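Local coordinates for glyoxalase-related enzyme, AraC type (Clostridium phytofermentans, PDB 3BT3), which is of unknown function but has a glyoxalase-like, vicinal oxygen chelate fold and probably serves as the ligand-sensing part of an AraC-type transcription regulator, at residues A[34-37]-A[38-42]; A[103-106]-A[107-111]. All coordinates share one frame; numbering follows the deposited sequence.

Contact 1 lies within helix 32-41, which follows strand 26-29, and contact 2 within helix 101-110, which follows strand 92-99. Each of those strands belongs to a four-stranded mixed sheet of order 1-4-3-2, consistent with the paired beta-alpha-beta-beta-beta units of the vicinal oxygen chelate fold. Contact 1 closes before contact 2 opens along the chain, yet their centres are only about 14 Å apart. Ile42 CG2 packs on Val108 CG1 at 3.7 Å, and Glu41 O approaches Asn111 CG at 3.2 Å. The C-terminal ends of the two helices, with Ile42 just beyond the first, therefore pack against each other.

Contact 1 (A[34-37]-A[38-42]); sequences KTVK and WFEEI
Thr35 and Phe39, one helical turn apart, run side by side, and the methyl CG2 of Thr35 touches Phe39 CE1 at 3.9 Å. The carbonyl oxygen Thr35 O also lies at the edge of the Phe39 ring, in its plane and 3.3 Å from Phe39 CD1. The same oxygen accepts the backbone bond from Phe39 N at 3.0 Å with an N-H...O angle of 167°, so one acceptor meets both the amide and the ring edge of Phe39. One residue on, Val36 and Glu40 also lie alongside each other: CG1 of Val36 is 3.8 Å from Glu40 OE1, an apolar methyl against a carboxylate. Lys37 and Glu41 are joined by the bond Glu41 N to Lys37 O, 2.7 Å, but not by their charges. Glu41 OE2 rests against Lys37 CB at 3.6 Å, while Lys37 NZ stands 6.5 Å from Glu41 OE2. These are i to i+4 contacts of side chains and backbone along an alpha helix.

Trp38, its CG anti to the backbone N (chi1 -177°), covers one face of the Phe39 ring, with CZ3 over the ring centre and 4.1 Å above the plane. In the second shell Asp135 and Thr29 are hydrogen-bonded to Thr35 OG1, and Lys34 NZ is hydrogen-bonded to Thr134 OG1, next to Asp135.

Around the helix, Trp113 meets Trp38 edge-to-face and Trp45 meets the Phe39 ring obliquely. Val36 and Phe39 both press on Val63, so helix 32-41 packs on strand 58-64, in the sheet of this glyoxalase-like (vicinal oxygen chelate) fold that also holds strands 26-29, 46-52 and 81-85.

Contact 2 (A[103-106]-A[107-111]); sequences ALHK and YVKEN
Lys106 and Glu110 form an i to i+4 salt bridge on helix 101-110, which follows strand 92-99 in this vicinal oxygen chelate-type fold: NZ of Lys106 and OE2 of Glu110 are 3.4 Å apart. With its chain bent at chi2 (65°), Glu110 lays OE2 alongside the aliphatic part of Lys106. Lys106 O accepts Glu110 N at 2.7 Å. The other backbone acceptors are satisfied in the same i to i+4 pattern: Ala103 O by Tyr107 N, Leu104 O by Val108 N with a nearly straight N-H...O angle of 175°, and His105 O by Lys109 N.

Leu104 CD1 meets Val108 CG2 at 3.8 Å, the two side chains lying side by side, and Val108 goes on to Ile42, Leu43 and Trp113. His105 and Lys109 lie alongside each other, His105 CE1 to Lys109 CG 3.8 Å, while Lys109 NZ has a weak, long ion pair with Asp114. Ala103, Leu104 and Tyr107 pack on Gly17, Tyr18 and Arg16, respectively, of the second subunit. At the helix end Asn111 N bonds Tyr107 O at 2.9 Å, and Asn111 ND2 sits 3.3 Å above the centre of the Tyr107 ring.

Contact 1 (A[34-37]-A[38-42])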
ATOM      1  N   LYS A  34     -17.623   1.463  -9.994  1.00 27.98           N
ATOM      2  CA  LYS A  34     -17.090   2.507 -10.866  1.00 29.18           C
ATOM      3  C   LYS A  34     -15.559   2.553 -10.785  1.00 27.92           C
ATOM      4  O   LYS A  34     -14.887   2.761 -11.798  1.00 26.92           O
ATOM      5  CB  LYS A  34     -17.685   3.880 -10.501  1.00 31.36           C
ATOM      6  CG  LYS A  34     -17.125   5.037 -11.337  1.00 32.62           C
ATOM      7  CD  LYS A  34     -17.894   6.342 -11.135  1.00 37.30           C
ATOM      8  CE  LYS A  34     -17.542   7.020  -9.819  1.00 40.34           C
ATOM      9  NZ  LYS A  34     -16.139   7.540  -9.801  1.00 40.81           N
ATOM     10  N   THR A  35     -15.019   2.354  -9.582  1.00 25.51           N
ATOM     11  CA  THR A  35     -13.574   2.360  -9.363  1.00 24.91           C
ATOM     12  C   THR A  35     -12.922   1.200 -10.100  1.00 25.21           C
ATOM     13  O   THR A  35     -11.900   1.364 -10.759  1.00 25.92           O
ATOM     14  CB  THR A  35     -13.249   2.247  -7.873  1.00 24.98           C
ATOM     15  OG1 THR A  35     -13.722   3.421  -7.206  1.00 24.89           O
ATOM     16  CG2 THR A  35     -11.744   2.100  -7.647  1.00 21.90           C
ATOM     17  N   VAL A  36     -13.538   0.031  -9.996  1.00 25.35           N
ATOM     18  CA  VAL A  36     -13.035  -1.161 -10.663  1.00 25.79           C
ATOM     19  C   VAL A  36     -13.092  -1.023 -12.189  1.00 26.95           C
ATOM     20  O   VAL A  36     -12.194  -1.493 -12.889  1.00 26.80           O
ATOM     21  CB  VAL A  36     -13.848  -2.401 -10.226  1.00 25.00           C
ATOM     22  CG1 VAL A  36     -13.628  -3.548 -11.184  1.00 24.91           C
ATOM     23  CG2 VAL A  36     -13.444  -2.810  -8.830  1.00 20.93           C
ATOM     24  N   LYS A  37     -14.143  -0.387 -12.701  1.00 27.63           N
ATOM     25  CA  LYS A  37     -14.287  -0.213 -14.142  1.00 28.37           C
ATOM     26  C   LYS A  37     -13.204   0.725 -14.643  1.00 27.50           C
ATOM     27  O   LYS A  37     -12.682   0.565 -15.747  1.00 27.58           O
ATOM     28  CB  LYS A  37     -15.669   0.347 -14.486  1.00 29.83           C
ATOM     29  CG  LYS A  37     -16.740  -0.720 -14.592  1.00 37.54           C
ATOM     30  CD  LYS A  37     -18.137  -0.119 -14.714  1.00 41.64           C
ATOM     31  CE  LYS A  37     -19.191  -1.179 -15.074  1.00 44.08           C
ATOM     32  NZ  LYS A  37     -19.280  -2.300 -14.081  1.00 47.19           N
ATOM     33  N   TRP A  38     -12.849   1.692 -13.808  1.00 26.51           N
ATOM     34  CA  TRP A  38     -11.825   2.648 -14.170  1.00 26.49           C
ATOM     35  C   TRP A  38     -10.475   1.929 -14.260  1.00 27.64           C
ATOM     36  O   TRP A  38      -9.757   2.061 -15.260  1.00 26.31           O
ATOM     37  CB  TRP A  38     -11.765   3.771 -13.137  1.00 25.98           C
ATOM     38  CG  TRP A  38     -10.781   4.821 -13.491  1.00 26.64           C
ATOM     39  CD1 TRP A  38     -10.975   5.881 -14.332  1.00 26.48           C
ATOM     40  CD2 TRP A  38      -9.422   4.886 -13.067  1.00 25.62           C
ATOM     41  NE1 TRP A  38      -9.815   6.602 -14.462  1.00 28.57           N
ATOM     42  CE2 TRP A  38      -8.842   6.013 -13.696  1.00 28.88           C
ATOM     43  CE3 TRP A  38      -8.632   4.104 -12.216  1.00 27.17           C
ATOM     44  CZ2 TRP A  38      -7.500   6.371 -13.506  1.00 26.05           C
ATOM     45  CZ3 TRP A  38      -7.297   4.463 -12.025  1.00 27.45           C
ATOM     46  CH2 TRP A  38      -6.748   5.587 -12.669  1.00 25.20           C
ATOM     47  N   PHE A  39     -10.140   1.159 -13.227  1.00 24.81           N
ATOM     48  CA  PHE A  39      -8.883   0.438 -13.229  1.00 25.58           C
ATOM     49  C   PHE A  39      -8.801  -0.482 -14.437  1.00 28.49           C
ATOM     50  O   PHE A  39      -7.715  -0.743 -14.954  1.00 29.43           O
ATOM     51  CB  PHE A  39      -8.724  -0.392 -11.952  1.00 22.65           C
ATOM     52  CG  PHE A  39      -8.031   0.333 -10.839  1.00 18.38           C
ATOM     53  CD1 PHE A  39      -8.753   1.083  -9.919  1.00 14.90           C
ATOM     54  CD2 PHE A  39      -6.649   0.270 -10.716  1.00 15.51           C
ATOM     55  CE1 PHE A  39      -8.110   1.757  -8.900  1.00 14.53           C
ATOM     56  CE2 PHE A  39      -5.992   0.942  -9.696  1.00 14.08           C
ATOM     57  CZ  PHE A  39      -6.718   1.683  -8.789  1.00 15.21           C
ATOM     58  N   GLU A  40      -9.951  -0.979 -14.881  1.00 31.89           N
ATOM     59  CA  GLU A  40      -9.998  -1.878 -16.033  1.00 33.74           C
ATOM     60  C   GLU A  40      -9.893  -1.128 -17.363  1.00 34.01           C
ATOM     61  O   GLU A  40      -9.051  -1.450 -18.208  1.00 35.23           O
ATOM     62  CB  GLU A  40     -11.295  -2.713 -16.019  1.00 33.82           C
ATOM     63  CG  GLU A  40     -11.301  -3.887 -15.033  1.00 36.63           C
ATOM     64  CD  GLU A  40     -12.670  -4.587 -14.914  1.00 40.77           C
ATOM     65  OE1 GLU A  40     -12.750  -5.665 -14.269  1.00 40.60           O
ATOM     66  OE2 GLU A  40     -13.670  -4.062 -15.453  1.00 40.13           O
ATOM     67  N   GLU A  41     -10.734  -0.119 -17.539  1.00 34.09           N
ATOM     68  CA  GLU A  41     -10.759   0.634 -18.786  1.00 36.28           C
ATOM     69  C   GLU A  41      -9.590   1.561 -19.053  1.00 35.49           C
ATOM     70  O   GLU A  41      -9.194   1.730 -20.201  1.00 34.99           O
ATOM     71  CB  GLU A  41     -12.053   1.440 -18.880  1.00 37.99           C
ATOM     72  CG  GLU A  41     -13.306   0.590 -18.930  1.00 45.06           C
ATOM     73  CD  GLU A  41     -14.569   1.429 -18.865  1.00 49.40           C
ATOM     74  OE1 GLU A  41     -14.673   2.394 -19.656  1.00 50.25           O
ATOM     75  OE2 GLU A  41     -15.450   1.126 -18.027  1.00 52.48           O
ATOM     76  N   ILE A  42      -9.034   2.161 -18.010  1.00 34.87           N
ATOM     77  CA  ILE A  42      -7.942   3.092 -18.203  1.00 32.31           C
ATOM     78  C   ILE A  42      -6.546   2.524 -17.999  1.00 33.91           C
ATOM     79  O   ILE A  42      -5.653   2.772 -18.812  1.00 35.56           O
ATOM     80  CB  ILE A  42      -8.104   4.317 -17.297  1.00 33.14           C
ATOM     81  CG1 ILE A  42      -9.507   4.914 -17.469  1.00 34.96           C
ATOM     82  CG2 ILE A  42      -7.027   5.334 -17.608  1.00 33.35           C
ATOM     83  CD1 ILE A  42      -9.951   5.083 -18.912  1.00 36.12           C
TER

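Contact 2 (A[103-106]-A[107-111])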
ATOM      1  N   ALA A 103       4.801   3.404 -22.523  1.00 31.14           N
ATOM      2  CA  ALA A 103       3.673   2.586 -22.933  1.00 31.81           C
ATOM      3  C   ALA A 103       2.479   2.891 -22.025  1.00 31.63           C
ATOM      4  O   ALA A 103       1.354   3.004 -22.502  1.00 31.79           O
ATOM      5  CB  ALA A 103       4.034   1.101 -22.858  1.00 30.35           C
ATOM      6  N   LEU A 104       2.718   3.032 -20.723  1.00 30.90           N
ATOM      7  CA  LEU A 104       1.621   3.330 -19.806  1.00 31.69           C
ATOM      8  C   LEU A 104       0.911   4.627 -20.171  1.00 32.01           C
ATOM      9  O   LEU A 104      -0.308   4.656 -20.321  1.00 33.22           O
ATOM     10  CB  LEU A 104       2.114   3.443 -18.361  1.00 31.27           C
ATOM     11  CG  LEU A 104       1.068   4.013 -17.389  1.00 31.01           C
ATOM     12  CD1 LEU A 104      -0.124   3.097 -17.339  1.00 30.35           C
ATOM     13  CD2 LEU A 104       1.659   4.166 -15.999  1.00 33.24           C
ATOM     14  N   HIS A 105       1.681   5.697 -20.310  1.00 31.80           N
ATOM     15  CA  HIS A 105       1.124   7.000 -20.633  1.00 31.34           C
ATOM     16  C   HIS A 105       0.281   6.968 -21.907  1.00 32.28           C
ATOM     17  O   HIS A 105      -0.811   7.547 -21.966  1.00 31.07           O
ATOM     18  CB  HIS A 105       2.256   8.008 -20.773  1.00 31.29           C
ATOM     19  CG  HIS A 105       1.791   9.425 -20.863  1.00 30.91           C
ATOM     20  ND1 HIS A 105       1.211   9.947 -21.998  1.00 32.71           N
ATOM     21  CD2 HIS A 105       1.812  10.427 -19.956  1.00 31.32           C
ATOM     22  CE1 HIS A 105       0.896  11.212 -21.786  1.00 33.14           C
ATOM     23  NE2 HIS A 105       1.250  11.528 -20.553  1.00 30.03           N
ATOM     24  N   LYS A 106       0.794   6.276 -22.918  1.00 32.37           N
ATOM     25  CA  LYS A 106       0.108   6.156 -24.192  1.00 35.17           C
ATOM     26  C   LYS A 106      -1.176   5.338 -24.040  1.00 36.52           C
ATOM     27  O   LYS A 106      -2.208   5.663 -24.641  1.00 36.54           O
ATOM     28  CB  LYS A 106       1.039   5.504 -25.211  1.00 37.35           C
ATOM     29  CG  LYS A 106       0.444   5.304 -26.590  1.00 41.57           C
ATOM     30  CD  LYS A 106       1.551   4.970 -27.585  1.00 44.92           C
ATOM     31  CE  LYS A 106       1.013   4.646 -28.971  1.00 47.17           C
ATOM     32  NZ  LYS A 106       0.306   3.328 -29.007  1.00 50.26           N
ATOM     33  N   TYR A 107      -1.114   4.284 -23.230  1.00 33.35           N
ATOM     34  CA  TYR A 107      -2.283   3.440 -23.003  1.00 32.58           C
ATOM     35  C   TYR A 107      -3.402   4.251 -22.353  1.00 31.53           C
ATOM     36  O   TYR A 107      -4.541   4.233 -22.811  1.00 30.56           O
ATOM     37  CB  TYR A 107      -1.917   2.268 -22.102  1.00 32.72           C
ATOM     38  CG  TYR A 107      -2.985   1.206 -22.017  1.00 33.58           C
ATOM     39  CD1 TYR A 107      -3.258   0.382 -23.107  1.00 32.86           C
ATOM     40  CD2 TYR A 107      -3.697   0.996 -20.833  1.00 31.77           C
ATOM     41  CE1 TYR A 107      -4.205  -0.629 -23.024  1.00 34.40           C
ATOM     42  CE2 TYR A 107      -4.648  -0.014 -20.739  1.00 33.93           C
ATOM     43  CZ  TYR A 107      -4.896  -0.826 -21.837  1.00 35.64           C
ATOM     44  OH  TYR A 107      -5.811  -1.854 -21.746  1.00 36.37           O
ATOM     45  N   VAL A 108      -3.060   4.957 -21.278  1.00 31.17           N
ATOM     46  CA  VAL A 108      -4.019   5.785 -20.564  1.00 31.00           C
ATOM     47  C   VAL A 108      -4.610   6.814 -21.528  1.00 34.27           C
ATOM     48  O   VAL A 108      -5.832   6.896 -21.689  1.00 34.13           O
ATOM     49  CB  VAL A 108      -3.348   6.514 -19.365  1.00 28.50           C
ATOM     50  CG1 VAL A 108      -4.308   7.515 -18.749  1.00 25.73           C
ATOM     51  CG2 VAL A 108      -2.917   5.499 -18.312  1.00 26.26           C
ATOM     52  N   LYS A 109      -3.746   7.596 -22.172  1.00 36.37           N
ATOM     53  CA  LYS A 109      -4.220   8.602 -23.119  1.00 38.61           C
ATOM     54  C   LYS A 109      -5.087   7.968 -24.200  1.00 38.77           C
ATOM     55  O   LYS A 109      -6.148   8.483 -24.540  1.00 37.07           O
ATOM     56  CB  LYS A 109      -3.042   9.340 -23.768  1.00 39.14           C
ATOM     57  CG  LYS A 109      -2.604  10.610 -23.027  1.00 43.29           C
ATOM     58  CD  LYS A 109      -3.758  11.603 -22.916  1.00 44.06           C
ATOM     59  CE  LYS A 109      -3.291  13.050 -23.027  1.00 45.83           C
ATOM     60  NZ  LYS A 109      -2.420  13.488 -21.893  1.00 48.03           N
ATOM     61  N   GLU A 110      -4.633   6.838 -24.729  1.00 41.02           N
ATOM     62  CA  GLU A 110      -5.371   6.144 -25.772  1.00 43.70           C
ATOM     63  C   GLU A 110      -6.752   5.730 -25.308  1.00 43.85           C
ATOM     64  O   GLU A 110      -7.680   5.645 -26.119  1.00 44.29           O
ATOM     65  CB  GLU A 110      -4.604   4.908 -26.245  1.00 46.40           C
ATOM     66  CG  GLU A 110      -4.071   5.038 -27.655  1.00 51.44           C
ATOM     67  CD  GLU A 110      -3.016   6.128 -27.792  1.00 56.14           C
ATOM     68  OE1 GLU A 110      -3.248   7.260 -27.300  1.00 57.12           O
ATOM     69  OE2 GLU A 110      -1.954   5.850 -28.398  1.00 57.04           O
ATOM     70  N   ASN A 111      -6.895   5.471 -24.012  1.00 41.97           N
ATOM     71  CA  ASN A 111      -8.190   5.066 -23.493  1.00 42.22           C
ATOM     72  C   ASN A 111      -9.080   6.220 -23.059  1.00 41.75           C
ATOM     73  O   ASN A 111     -10.083   6.018 -22.379  1.00 42.39           O
ATOM     74  CB  ASN A 111      -8.020   4.047 -22.371  1.00 43.67           C
ATOM     75  CG  ASN A 111      -7.725   2.658 -22.904  1.00 45.41           C
ATOM     76  OD1 ASN A 111      -8.508   2.104 -23.683  1.00 48.08           O
ATOM     77  ND2 ASN A 111      -6.598   2.084 -22.492  1.00 44.58           N
TER